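Local coordinates for putative glyoxalase superfamily protein (Ralstonia eutropha, PDB 3IUZ), which probably acts as an iron(II)-dependent dioxygenase that decarboxylates 2-oxoadipate to give 2-hydroxyglutarate, at residues Ala239-Asp244 and Tyr303-Arg308; Arg39-Glu44 and Asp185-Val190; Asn166-Leu171 and Glu205-Val210; Pro173-Leu178 and Gly198-Cys203; Gly111-Gly116 and Ala131-Pro136. One frame throughout, in Å; residues are numbered along the deposited sequence. Where two conformers were deposited one is given.

In the fold
Contacts 1 and 5 belong to the same mixed sheet, the first a largely buried parallel strand pair, the second an antiparallel hairpin; both combine backbone ladders with specific side-chain pairings. Contact 2 is a tiny separate sheet farther from the chain's centre, held mainly by backbone bonds. It meets contact 5 through the salt bridge from Arg42 to Asp134 and contact 4 through Leu188 packing on Leu178. Contact 4, a mostly buried and purely apolar touch between helices, lies next to contact 3, where two partly exposed loops rely on hydrogen bonds and waters; Gln207 and Leu171 tie these two together. Contacts 3 and 4 lie across the chain's centre from contact 1.

Contact 1 (Ala239-Asp244 and Tyr303-Arg308); sequences ATDRVD and YEFITR
Thr240 and Glu304 lie side by side in a parallel strand pair of the mixed sheet, where strand 238-242 runs in step with the end of strand 293-306. Both side chains point the same way, and Thr240 OG1 donates to Glu304 OE1 at 2.7 Å, meeting it from above the carboxylate plane. The Glu304 chain is extended, its CG anti to the backbone N (chi1 174°), which carries the carboxylate level with the hydroxyl; Gln274 holds the same oxygen. Thr240 also sends its methyl across Ile306 at about a right angle, a tight meeting with CG2 to CG2 at 3.4 Å. On the other face, with Ala239 and Phe305, Asp241 reaches Tyr303. Carboxylate and ring stand almost perpendicular, 86° apart: Asp241 OD2 lies at the ring edge, while Tyr303 OH donates to it at 2.7 Å from above the carboxylate plane. Val79 N binds Asp241 OD1, so both carboxylate oxygens are gripped. Farther along, Val243 CG1 rests 3.9 Å from Phe305 CD1, beside Leu249 of helix 246-252. Arg242 and Arg308 cross at about a right angle with guanidinium planes likewise perpendicular, and both turn NE to Asp81, whose carboxylate gathers the two cations. Arg308 is further held by the carbonyls of Asp322 and Gly324. Backbone bonds run the length of the pair, ending with Val243 N to Ile306 O at 2.8 Å. Beyond it a water donates to Val243 O at 2.9 Å and accepts from Arg308 N at 2.8 Å.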
# COMPACT_ATOMS: atom_id res chain seq x y z
N ALA A 239 2.18 2.83 -5.11
CA ALA A 239 0.83 3.25 -5.36
C ALA A 239 0.64 3.39 -6.85
O ALA A 239 1.56 3.79 -7.56
CB ALA A 239 0.52 4.57 -4.69
N THR A 240 -0.59 3.15 -7.30
CA THR A 240 -0.91 3.14 -8.71
C THR A 240 -2.05 4.05 -9.05
O THR A 240 -3.06 4.12 -8.31
CB THR A 240 -1.22 1.71 -9.16
OG1 THR A 240 -0.10 0.89 -8.85
CG2 THR A 240 -1.53 1.59 -10.69
N ASP A 241 -1.92 4.73 -10.18
CA ASP A 241 -2.80 5.84 -10.56
C ASP A 241 -3.44 5.36 -11.85
O ASP A 241 -2.73 4.99 -12.79
CB ASP A 241 -1.94 7.09 -10.75
CG ASP A 241 -2.69 8.34 -11.18
OD1 ASP A 241 -3.91 8.30 -11.47
OD2 ASP A 241 -2.02 9.41 -11.22
N ARG A 242 -4.77 5.36 -11.87
CA ARG A 242 -5.52 4.86 -13.02
C ARG A 242 -5.74 5.99 -14.03
O ARG A 242 -6.43 6.98 -13.73
CB ARG A 242 -6.88 4.27 -12.59
CG ARG A 242 -7.61 3.61 -13.75
CD ARG A 242 -9.05 3.19 -13.34
NE ARG A 242 -9.03 2.34 -12.14
CZ ARG A 242 -10.08 2.00 -11.43
NH1 ARG A 242 -11.28 2.49 -11.75
NH2 ARG A 242 -9.96 1.17 -10.39
N VAL A 243 -5.13 5.84 -15.20
CA VAL A 243 -5.11 6.88 -16.23
C VAL A 243 -5.71 6.35 -17.51
O VAL A 243 -5.85 5.13 -17.71
CB VAL A 243 -3.67 7.45 -16.48
CG1 VAL A 243 -3.11 8.10 -15.18
CG2 VAL A 243 -2.69 6.34 -16.98
N ASP A 244 -6.08 7.29 -18.40
CA ASP A 244 -6.72 6.93 -19.67
C ASP A 244 -5.78 6.22 -20.60
O ASP A 244 -6.23 5.38 -21.38
CB ASP A 244 -7.19 8.16 -20.43
CG ASP A 244 -8.37 8.86 -19.77
OD1 ASP A 244 -9.15 8.22 -19.02
OD2 ASP A 244 -8.51 10.08 -20.04
N TYR A 303 5.89 4.94 -7.85
CA TYR A 303 4.58 5.42 -8.32
C TYR A 303 4.35 4.82 -9.68
O TYR A 303 5.20 4.92 -10.57
CB TYR A 303 4.58 6.94 -8.41
CG TYR A 303 3.23 7.61 -8.59
CD1 TYR A 303 2.67 7.78 -9.84
CD2 TYR A 303 2.57 8.15 -7.51
CE1 TYR A 303 1.45 8.41 -10.01
CE2 TYR A 303 1.36 8.82 -7.67
CZ TYR A 303 0.80 8.94 -8.89
OH TYR A 303 -0.42 9.57 -9.04
N GLU A 304 3.18 4.22 -9.86
CA GLU A 304 2.87 3.43 -11.02
C GLU A 304 1.57 3.92 -11.67
O GLU A 304 0.71 4.49 -11.01
CB GLU A 304 2.71 1.95 -10.59
CG GLU A 304 2.22 0.97 -11.70
CD GLU A 304 2.10 -0.44 -11.17
OE1 GLU A 304 1.05 -0.79 -10.58
OE2 GLU A 304 3.09 -1.18 -11.29
N PHE A 305 1.47 3.68 -12.96
CA PHE A 305 0.31 4.03 -13.75
C PHE A 305 -0.33 2.77 -14.32
O PHE A 305 0.35 1.81 -14.67
CB PHE A 305 0.71 4.91 -14.92
CG PHE A 305 1.31 6.20 -14.52
CD1 PHE A 305 0.54 7.23 -14.04
CD2 PHE A 305 2.67 6.39 -14.60
CE1 PHE A 305 1.10 8.44 -13.65
CE2 PHE A 305 3.21 7.63 -14.22
CZ PHE A 305 2.41 8.62 -13.75
N ILE A 306 -1.66 2.82 -14.45
CA ILE A 306 -2.39 1.68 -14.97
C ILE A 306 -3.53 2.20 -15.82
O ILE A 306 -4.13 3.22 -15.51
CB ILE A 306 -2.95 0.81 -13.82
CG1 ILE A 306 -3.50 -0.53 -14.35
CG2 ILE A 306 -4.00 1.58 -13.01
CD1 ILE A 306 -3.55 -1.62 -13.18
N THR A 307 -3.80 1.50 -16.92
CA THR A 307 -5.02 1.68 -17.69
C THR A 307 -5.83 0.36 -17.65
O THR A 307 -5.27 -0.74 -17.83
CB THR A 307 -4.72 2.15 -19.15
OG1 THR A 307 -4.27 3.50 -19.14
CG2 THR A 307 -5.96 2.05 -20.03
N ARG A 308 -7.12 0.47 -17.39
CA ARG A 308 -7.97 -0.72 -17.28
C ARG A 308 -9.10 -0.52 -18.28
O ARG A 308 -9.91 0.40 -18.13
CB ARG A 308 -8.56 -0.87 -15.89
CG ARG A 308 -7.60 -1.15 -14.82
CD ARG A 308 -8.35 -1.21 -13.48
NE ARG A 308 -7.47 -1.55 -12.37
CZ ARG A 308 -6.89 -2.73 -12.20
NH1 ARG A 308 -7.12 -3.78 -13.01
NH2 ARG A 308 -6.12 -2.89 -11.14
O HOH W 1 -7.97 3.15 -17.29

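Contact 2 (Arg39-Glu44 and Asp185-Val190); sequences RATRAE and DGVLTV
Arg39 passes Leu188 O and crosses Val187 obliquely at a two-residue antiparallel bridge, a small sheet formed by strands 40-41 and 187-188. Its CB sits 3.4 Å from Leu188 O, and CG passes 4.3 Å from Thr189 CA. The chain then bends at chi3 (-63°), bringing the guanidinium back over Val187: CG2 of that valine lies 3.9 Å above the plane, over its centre, with NE and CZ about equally near. NE forms a salt bridge to Asp35, and a triethylene glycol, probably from the crystallisation liquor, lies about 3 Å from the side chain. Under this arm Ala40 pairs with Leu188 through both of its backbone polar atoms, and Ala40 N meets Leu188 O at 2.9 Å. Val190 CG2 packs by Ala40, while Thr41 CG2 touches Val187 CG1 on the opposite face from Ala40 and Leu188. Thr41 ends the strand and caps helix 42-60. It forms a capping box with Glu44, in which each backbone N is bound by the other's side chain; Thr41 OG1 is also hydrogen-bonded to Pro33 O, and Asn5 binds Glu44 OE1. From the first helical turn Arg42 N donates to Gly186 O at 2.9 Å, from above the carbonyl plane.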
# COMPACT_ATOMS: atom_id res chain seq x y z
N ARG A 39 -22.91 10.10 10.33
CA ARG A 39 -21.81 9.18 10.68
C ARG A 39 -20.99 8.77 9.45
O ARG A 39 -21.40 8.96 8.30
CB ARG A 39 -22.37 7.96 11.39
CG ARG A 39 -23.08 8.38 12.67
CD ARG A 39 -23.79 7.29 13.40
NE ARG A 39 -24.86 6.74 12.59
CZ ARG A 39 -25.79 5.88 13.03
NH1 ARG A 39 -25.81 5.49 14.30
NH2 ARG A 39 -26.71 5.42 12.20
N ALA A 40 -19.84 8.15 9.71
CA ALA A 40 -18.96 7.70 8.66
C ALA A 40 -19.20 6.24 8.36
O ALA A 40 -19.11 5.35 9.25
CB ALA A 40 -17.49 7.94 9.01
N THR A 41 -19.54 5.98 7.10
CA THR A 41 -19.73 4.59 6.69
C THR A 41 -18.39 3.87 6.48
O THR A 41 -17.36 4.51 6.29
CB THR A 41 -20.50 4.51 5.39
OG1 THR A 41 -19.78 5.16 4.33
CG2 THR A 41 -21.89 5.17 5.53
N ARG A 42 -18.42 2.54 6.40
CA ARG A 42 -17.20 1.79 6.15
C ARG A 42 -16.55 2.15 4.83
O ARG A 42 -15.31 2.18 4.75
CB ARG A 42 -17.39 0.28 6.22
CG ARG A 42 -18.21 -0.31 5.15
CD ARG A 42 -18.30 -1.82 5.30
NE ARG A 42 -18.99 -2.37 4.15
CZ ARG A 42 -19.25 -3.66 3.95
NH1 ARG A 42 -18.91 -4.59 4.86
NH2 ARG A 42 -19.87 -4.00 2.84
N ALA A 43 -17.37 2.38 3.79
CA ALA A 43 -16.85 2.86 2.49
C ALA A 43 -16.11 4.20 2.61
O ALA A 43 -15.01 4.38 2.07
CB ALA A 43 -17.97 2.99 1.50
N GLU A 44 -16.73 5.17 3.25
CA GLU A 44 -16.07 6.44 3.49
C GLU A 44 -14.74 6.27 4.27
O GLU A 44 -13.72 6.91 3.94
CB GLU A 44 -16.98 7.38 4.26
CG GLU A 44 -18.22 7.83 3.47
CD GLU A 44 -19.26 8.56 4.28
OE1 GLU A 44 -19.21 8.54 5.54
OE2 GLU A 44 -20.15 9.17 3.65
N ASP A 185 -21.89 -2.52 12.53
CA ASP A 185 -22.92 -1.50 12.24
C ASP A 185 -22.83 -0.91 10.84
O ASP A 185 -23.78 -0.26 10.39
CB ASP A 185 -22.82 -0.35 13.22
CG ASP A 185 -23.01 -0.79 14.66
OD1 ASP A 185 -23.77 -1.74 14.89
OD2 ASP A 185 -22.48 -0.13 15.55
N GLY A 186 -21.69 -1.10 10.17
CA GLY A 186 -21.43 -0.44 8.89
C GLY A 186 -21.04 1.04 8.96
O GLY A 186 -20.75 1.65 7.91
N VAL A 187 -21.03 1.59 10.16
CA VAL A 187 -20.72 2.97 10.43
C VAL A 187 -19.97 3.09 11.74
O VAL A 187 -20.04 2.18 12.58
CB VAL A 187 -21.99 3.87 10.57
CG1 VAL A 187 -22.74 3.93 9.22
CG2 VAL A 187 -22.88 3.41 11.76
N LEU A 188 -19.25 4.19 11.90
CA LEU A 188 -18.75 4.69 13.18
C LEU A 188 -19.09 6.18 13.21
O LEU A 188 -19.33 6.76 12.15
CB LEU A 188 -17.22 4.53 13.30
CG LEU A 188 -16.64 3.12 13.44
CD1 LEU A 188 -15.13 3.17 13.16
CD2 LEU A 188 -16.99 2.49 14.81
N THR A 189 -19.08 6.83 14.37
CA THR A 189 -19.13 8.29 14.38
C THR A 189 -17.93 8.81 13.56
O THR A 189 -16.94 8.07 13.39
CB THR A 189 -19.03 8.84 15.82
OG1 THR A 189 -17.77 8.49 16.38
CG2 THR A 189 -20.20 8.31 16.70
N VAL A 190 -18.01 10.03 13.04
CA VAL A 190 -16.92 10.56 12.25
C VAL A 190 -15.66 10.61 13.14
O VAL A 190 -14.58 10.25 12.69
CB VAL A 190 -17.26 11.91 11.57
CG1 VAL A 190 -16.01 12.49 10.87
CG2 VAL A 190 -18.42 11.76 10.55

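Contact 3 (Asn166-Leu171 and Glu205-Val210); sequences NSADPL and ERQHGV
Ala168 O is buried against Gln207 without a polar partner anywhere in the model; its neighbour is a carbon, Gln207 CB, at 3.4 Å. Beside it Ala168 N donates to Gln207 O at 2.8 Å in a nearly straight bond (174° at the hydrogen), although the donor stands above the carbonyl plane. Gln207 then folds over Pro170. With CG anti to its own carbonyl carbon (chi1 -58°) and a bend at chi2, the side chain crosses the proline at about a right angle, and its amide lies against the ring carbons: OE1 is 3.4 Å from Pro170 CB and CD is 3.6 Å from Pro170 CG. NE2 faces Pro202 O, its main partner, so the amide serves both as apolar cover and as a tie to the 3-10 segment 201-203. The contact joins two irregular loops, one leading to helix 173-185 and the other to helix 213-222. An Asx turn steadies the first, Asp169 OD1 accepting from Leu171 N while also meeting Arg105. At the other end Ser167 OG lies near the plane of the His208 ring, at its edge, and is also hydrogen-bonded to Thr164 O. A water, also in the ring plane, donates to Ser167 OG at 2.8 Å and bonds to His208 ND1 at 2.8 Å. Across the ring NE2 is hydrogen-bonded to Ala230 O. In one of two Asn166 conformers, OD1 accepts from Gly209 N.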
# COMPACT_ATOMS: atom_id res chain seq x y z
N ASN A 166 11.33 -10.61 15.63
CA ASN A 166 11.09 -9.64 16.69
C ASN A 166 9.95 -8.68 16.36
O ASN A 166 9.74 -7.70 17.07
CB ASN A 166 12.39 -8.84 16.99
CG ASN A 166 12.91 -8.03 15.76
OD1 ASN A 166 12.12 -7.46 14.97
ND2 ASN A 166 14.23 -7.98 15.60
N SER A 167 9.22 -8.94 15.28
CA SER A 167 8.21 -7.99 14.84
C SER A 167 7.19 -7.65 15.91
O SER A 167 6.75 -8.54 16.70
CB SER A 167 7.44 -8.49 13.63
OG SER A 167 8.28 -8.74 12.55
N ALA A 168 6.80 -6.39 15.92
CA ALA A 168 5.68 -5.94 16.77
C ALA A 168 4.37 -6.23 16.04
O ALA A 168 4.37 -6.40 14.81
CB ALA A 168 5.77 -4.46 17.09
N ASP A 169 3.28 -6.32 16.81
CA ASP A 169 1.93 -6.26 16.24
C ASP A 169 1.38 -4.85 16.37
O ASP A 169 1.06 -4.37 17.49
CB ASP A 169 0.99 -7.28 16.89
CG ASP A 169 -0.39 -7.33 16.20
OD1 ASP A 169 -0.68 -6.43 15.38
OD2 ASP A 169 -1.17 -8.29 16.47
N PRO A 170 1.29 -4.13 15.24
CA PRO A 170 0.80 -2.75 15.31
C PRO A 170 -0.70 -2.57 15.50
O PRO A 170 -1.16 -1.46 15.77
CB PRO A 170 1.19 -2.22 13.92
CG PRO A 170 0.92 -3.43 13.06
CD PRO A 170 1.47 -4.56 13.84
N LEU A 171 -1.48 -3.63 15.37
CA LEU A 171 -2.95 -3.52 15.44
C LEU A 171 -3.43 -3.56 16.90
O LEU A 171 -3.65 -4.62 17.45
CB LEU A 171 -3.57 -4.65 14.63
CG LEU A 171 -5.09 -4.46 14.36
CD1 LEU A 171 -5.35 -3.29 13.47
CD2 LEU A 171 -5.69 -5.75 13.76
N GLU A 205 3.72 -0.19 7.74
CA GLU A 205 5.08 0.22 8.06
C GLU A 205 5.92 -1.02 8.46
O GLU A 205 5.42 -2.14 8.53
CB GLU A 205 5.06 1.22 9.22
CG GLU A 205 4.33 2.53 8.96
CD GLU A 205 4.88 3.34 7.80
OE1 GLU A 205 6.01 3.07 7.32
OE2 GLU A 205 4.17 4.28 7.38
N ARG A 206 7.20 -0.80 8.72
CA ARG A 206 8.12 -1.86 9.14
C ARG A 206 7.86 -2.15 10.62
O ARG A 206 8.03 -1.28 11.42
CB ARG A 206 9.57 -1.42 8.94
CG ARG A 206 10.65 -2.52 9.00
CD ARG A 206 12.04 -1.95 9.30
NE ARG A 206 12.14 -1.57 10.70
CZ ARG A 206 13.01 -0.70 11.20
NH1 ARG A 206 13.93 -0.14 10.42
NH2 ARG A 206 12.97 -0.40 12.50
N GLN A 207 7.48 -3.38 10.94
CA GLN A 207 7.18 -3.79 12.32
C GLN A 207 8.33 -4.46 13.06
O GLN A 207 8.29 -4.60 14.29
CB GLN A 207 6.02 -4.75 12.28
CG GLN A 207 4.77 -4.14 11.61
CD GLN A 207 4.38 -2.83 12.19
OE1 GLN A 207 4.50 -2.63 13.39
NE2 GLN A 207 3.85 -1.94 11.37
N HIS A 208 9.37 -4.86 12.32
CA HIS A 208 10.59 -5.38 12.91
C HIS A 208 11.63 -4.28 13.14
O HIS A 208 11.53 -3.19 12.58
CB HIS A 208 11.16 -6.56 12.08
CG HIS A 208 11.45 -6.23 10.65
ND1 HIS A 208 10.60 -6.56 9.61
CD2 HIS A 208 12.51 -5.59 10.08
CE1 HIS A 208 11.13 -6.13 8.47
NE2 HIS A 208 12.29 -5.56 8.73
N GLY A 209 12.63 -4.57 13.98
CA GLY A 209 13.69 -3.61 14.28
C GLY A 209 14.71 -3.54 13.16
O GLY A 209 14.63 -4.29 12.20
N VAL A 210 15.66 -2.63 13.32
CA VAL A 210 16.74 -2.44 12.36
C VAL A 210 17.41 -3.79 12.15
O VAL A 210 17.84 -4.40 13.08
CB VAL A 210 17.77 -1.40 12.88
CG1 VAL A 210 18.94 -1.27 11.94
CG2 VAL A 210 17.08 -0.05 13.14
O HOH W 2 14.88 -7.01 12.57
O HOH W 3 8.08 -7.65 9.99

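Contact 4 (Pro173-Leu178 and Gly198-Cys203); sequences PRAQTL and GLLVPC
Leu199 reaches Arg174 and Ala175 because CG stands anti to its carbonyl carbon (chi1 -69°) and CD1 then continues anti to CA (chi2 168°). This extended branch crosses the aliphatic base of Arg174 obliquely, CD1 coming within 3.6 Å of Arg174 CG and 3.7 Å of Ala175 N. Arg174 presents that carbon with CG anti to the backbone N, and its chain bends at the next bond (chi2 72°). Beyond the bend one face of the guanidinium lies over Leu178 CD2, 3.9 Å above the plane and off toward the rim, and NE makes a salt bridge to Glu195 on the partner helix. Charge and hydrocarbon are separated along one side chain: its base packs on Leu199, its end binds a carboxylate. Ala175 points toward the other helix, and its CB meets Leu199 CB at 3.9 Å. The small side chain lets the backbones come close, with the CA atoms of Ala175 and Leu199 5.8 Å apart. Looser contacts flank this centre: Leu178 CD1 lies 4.5 Å from Leu199 CD1, and Leu200 CD2 approaches Ala175 CB roughly at a right angle to Leu199 CB. Leu200 turns into the core, against Leu49, Ile106 and Leu171. The packing across the segments is wholly apolar: in a helix-strand-helix unit the start of helix 173-185 meets the end of helix 190-200, joined through the short strand 187-188.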
# COMPACT_ATOMS: atom_id res chain seq x y z
N PRO A 173 -5.50 -2.90 20.61
CA PRO A 173 -6.84 -3.31 21.04
C PRO A 173 -7.92 -2.31 20.70
O PRO A 173 -9.04 -2.69 20.40
CB PRO A 173 -6.71 -3.45 22.54
CG PRO A 173 -5.23 -3.46 22.86
CD PRO A 173 -4.49 -3.04 21.67
N ARG A 174 -7.59 -1.03 20.80
CA ARG A 174 -8.52 0.01 20.45
C ARG A 174 -8.80 -0.05 18.94
O ARG A 174 -9.95 0.17 18.52
CB ARG A 174 -7.95 1.36 20.85
CG ARG A 174 -8.84 2.51 20.48
CD ARG A 174 -10.10 2.58 21.36
NE ARG A 174 -10.89 3.75 20.98
CZ ARG A 174 -12.17 3.92 21.24
NH1 ARG A 174 -12.88 3.02 21.95
NH2 ARG A 174 -12.76 4.98 20.78
N ALA A 175 -7.77 -0.32 18.14
CA ALA A 175 -7.93 -0.42 16.68
C ALA A 175 -8.93 -1.55 16.39
O ALA A 175 -9.85 -1.41 15.57
CB ALA A 175 -6.57 -0.70 15.96
N GLN A 176 -8.74 -2.67 17.05
CA GLN A 176 -9.62 -3.83 16.83
C GLN A 176 -11.01 -3.60 17.32
O GLN A 176 -11.95 -4.06 16.71
CB GLN A 176 -9.03 -5.07 17.46
CG GLN A 176 -7.72 -5.51 16.81
CD GLN A 176 -7.14 -6.80 17.37
OE1 GLN A 176 -7.82 -7.86 17.38
NE2 GLN A 176 -5.86 -6.74 17.76
N THR A 177 -11.15 -2.88 18.45
CA THR A 177 -12.45 -2.48 18.94
C THR A 177 -13.26 -1.72 17.89
O THR A 177 -14.45 -2.05 17.59
CB THR A 177 -12.30 -1.58 20.19
OG1 THR A 177 -11.64 -2.33 21.23
CG2 THR A 177 -13.68 -1.08 20.68
N LEU A 178 -12.62 -0.74 17.26
CA LEU A 178 -13.33 0.16 16.32
C LEU A 178 -13.62 -0.55 14.98
O LEU A 178 -14.68 -0.37 14.38
CB LEU A 178 -12.53 1.47 16.11
CG LEU A 178 -12.46 2.39 17.36
CD1 LEU A 178 -11.55 3.65 17.15
CD2 LEU A 178 -13.90 2.81 17.77
N GLY A 198 -6.30 6.74 12.10
CA GLY A 198 -5.03 7.08 12.77
C GLY A 198 -4.31 5.85 13.33
O GLY A 198 -3.10 5.80 13.36
N LEU A 199 -5.09 4.88 13.79
CA LEU A 199 -4.54 3.69 14.43
C LEU A 199 -4.17 2.69 13.40
O LEU A 199 -3.27 1.87 13.65
CB LEU A 199 -5.54 3.05 15.39
CG LEU A 199 -5.86 3.87 16.65
CD1 LEU A 199 -7.11 3.24 17.37
CD2 LEU A 199 -4.61 3.89 17.54
N LEU A 200 -4.81 2.74 12.24
CA LEU A 200 -4.48 1.77 11.20
C LEU A 200 -3.26 2.17 10.39
O LEU A 200 -2.53 1.29 9.90
CB LEU A 200 -5.66 1.54 10.25
CG LEU A 200 -6.89 0.87 10.87
CD1 LEU A 200 -7.99 0.69 9.80
CD2 LEU A 200 -6.53 -0.52 11.51
N VAL A 201 -3.05 3.47 10.21
CA VAL A 201 -1.97 3.92 9.35
C VAL A 201 -0.59 3.34 9.76
O VAL A 201 0.17 2.88 8.87
CB VAL A 201 -1.97 5.45 9.19
CG1 VAL A 201 -0.59 5.96 8.68
CG2 VAL A 201 -3.16 5.89 8.29
N PRO A 202 -0.28 3.27 11.07
CA PRO A 202 1.00 2.69 11.47
C PRO A 202 1.18 1.19 11.24
O PRO A 202 2.29 0.69 11.40
CB PRO A 202 1.09 3.05 12.98
CG PRO A 202 0.26 4.29 13.10
CD PRO A 202 -0.93 3.94 12.20
N CYS A 203 0.12 0.47 10.81
CA CYS A 203 0.28 -0.93 10.43
C CYS A 203 0.99 -1.08 9.09
O CYS A 203 1.59 -2.14 8.79
CB CYS A 203 -1.10 -1.63 10.33
SG CYS A 203 -2.07 -1.61 11.87

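Contact 5 (Gly111-Gly116 and Ala131-Pro136); sequences GYRLNG and AHADAP
Tyr112 and His132 form the tight side, an edge-to-face stack at one end of the beta hairpin of strands 112-120 and 125-132. The histidine edge is turned to the tyrosine face, with planes 82° and centroids 4.9 Å apart; CD2 stands 3.7 Å above the tyrosine ring, toward its rim. His132 CG is anti to the backbone N (chi1 -158°), which lays the imidazole over Gly111, whose O sits 3.8 Å above the ring centre. Gly111 ends helix 101-110 in a Schellman motif and brings its CA within 3.6 Å of His132 NE2, with no side chain to intrude. Its O accepts from Ala133 N at 2.9 Å. The other face is more exposed. There the Arg113 guanidinium lies flat over Ala133, with CB 3.4 Å below its centre, and NE is hydrogen-bonded to a hexaethylene glycol, probably from the crystallisation liquor; more loosely, Asn115, which with Gly116 forms a classic beta bulge opposite Ser129, rests on Ala131, CB to CB at 4.0 Å. Both imidazole nitrogens are fixed: His132 ND1 accepts from Asp134 N at 3.1 Å and NE2 is bonded to Leu110 O, consistent with the ring proton residing on NE2.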
# COMPACT_ATOMS: atom_id res chain seq x y z
N GLY A 111 -14.47 -3.86 4.86
CA GLY A 111 -15.40 -4.10 3.77
C GLY A 111 -14.78 -4.68 2.51
O GLY A 111 -15.45 -4.78 1.50
N TYR A 112 -13.49 -5.02 2.52
CA TYR A 112 -12.85 -5.64 1.36
C TYR A 112 -13.14 -7.16 1.29
O TYR A 112 -13.36 -7.84 2.30
CB TYR A 112 -11.32 -5.43 1.36
CG TYR A 112 -10.94 -3.99 1.13
CD1 TYR A 112 -10.87 -3.11 2.20
CD2 TYR A 112 -10.63 -3.51 -0.15
CE1 TYR A 112 -10.50 -1.78 2.00
CE2 TYR A 112 -10.31 -2.19 -0.36
CZ TYR A 112 -10.24 -1.33 0.72
OH TYR A 112 -9.91 -0.01 0.53
N ARG A 113 -13.08 -7.68 0.05
CA ARG A 113 -13.19 -9.08 -0.26
C ARG A 113 -12.09 -9.45 -1.20
O ARG A 113 -11.70 -8.66 -2.05
CB ARG A 113 -14.49 -9.38 -0.98
CG ARG A 113 -15.71 -9.11 -0.14
CD ARG A 113 -16.96 -9.30 -0.99
NE ARG A 113 -18.15 -9.10 -0.18
CZ ARG A 113 -19.34 -8.72 -0.66
NH1 ARG A 113 -19.50 -8.48 -1.96
NH2 ARG A 113 -20.37 -8.57 0.18
N LEU A 114 -11.60 -10.68 -1.09
CA LEU A 114 -10.65 -11.23 -2.03
C LEU A 114 -11.20 -11.09 -3.43
O LEU A 114 -12.35 -11.46 -3.70
CB LEU A 114 -10.39 -12.71 -1.71
CG LEU A 114 -9.40 -13.43 -2.61
CD1 LEU A 114 -7.98 -12.88 -2.41
CD2 LEU A 114 -9.55 -14.94 -2.33
N ASN A 115 -10.41 -10.53 -4.33
CA ASN A 115 -10.86 -10.37 -5.70
C ASN A 115 -10.00 -11.11 -6.74
O ASN A 115 -10.34 -11.10 -7.90
CB ASN A 115 -10.92 -8.88 -6.03
CG ASN A 115 -11.79 -8.57 -7.23
OD1 ASN A 115 -12.91 -9.04 -7.31
ND2 ASN A 115 -11.29 -7.72 -8.14
N GLY A 116 -8.90 -11.73 -6.34
CA GLY A 116 -8.01 -12.37 -7.31
C GLY A 116 -6.83 -13.01 -6.61
O GLY A 116 -6.36 -12.51 -5.59
N ALA A 131 -10.78 -6.06 -3.17
CA ALA A 131 -11.63 -4.97 -3.65
C ALA A 131 -12.72 -4.71 -2.66
O ALA A 131 -13.26 -5.64 -2.04
CB ALA A 131 -12.27 -5.30 -5.04
N HIS A 132 -13.11 -3.46 -2.58
CA HIS A 132 -14.12 -3.05 -1.63
C HIS A 132 -15.53 -3.40 -2.09
O HIS A 132 -15.97 -3.00 -3.19
CB HIS A 132 -14.00 -1.58 -1.28
CG HIS A 132 -14.62 -1.26 0.03
ND1 HIS A 132 -15.98 -1.08 0.15
CD2 HIS A 132 -14.10 -1.17 1.28
CE1 HIS A 132 -16.28 -0.88 1.43
NE2 HIS A 132 -15.15 -0.89 2.14
N ALA A 133 -16.26 -4.09 -1.23
CA ALA A 133 -17.61 -4.60 -1.59
C ALA A 133 -18.57 -3.46 -1.92
O ALA A 133 -19.51 -3.68 -2.63
CB ALA A 133 -18.20 -5.48 -0.45
N ASP A 134 -18.36 -2.26 -1.39
CA ASP A 134 -19.33 -1.19 -1.57
C ASP A 134 -19.07 -0.33 -2.81
O ASP A 134 -19.93 0.43 -3.22
CB ASP A 134 -19.45 -0.26 -0.35
CG ASP A 134 -19.88 -0.98 0.92
OD1 ASP A 134 -20.58 -2.02 0.85
OD2 ASP A 134 -19.52 -0.47 2.01
N ALA A 135 -17.88 -0.42 -3.38
CA ALA A 135 -17.51 0.39 -4.55
C ALA A 135 -16.24 -0.22 -5.15
O ALA A 135 -15.16 0.39 -5.08
CB ALA A 135 -17.28 1.88 -4.14
N PRO A 136 -16.35 -1.45 -5.70
CA PRO A 136 -15.17 -2.24 -6.06
C PRO A 136 -14.30 -1.59 -7.15
O PRO A 136 -13.07 -1.74 -7.15
CB PRO A 136 -15.76 -3.57 -6.54
CG PRO A 136 -17.23 -3.34 -6.70
CD PRO A 136 -17.59 -2.22 -5.83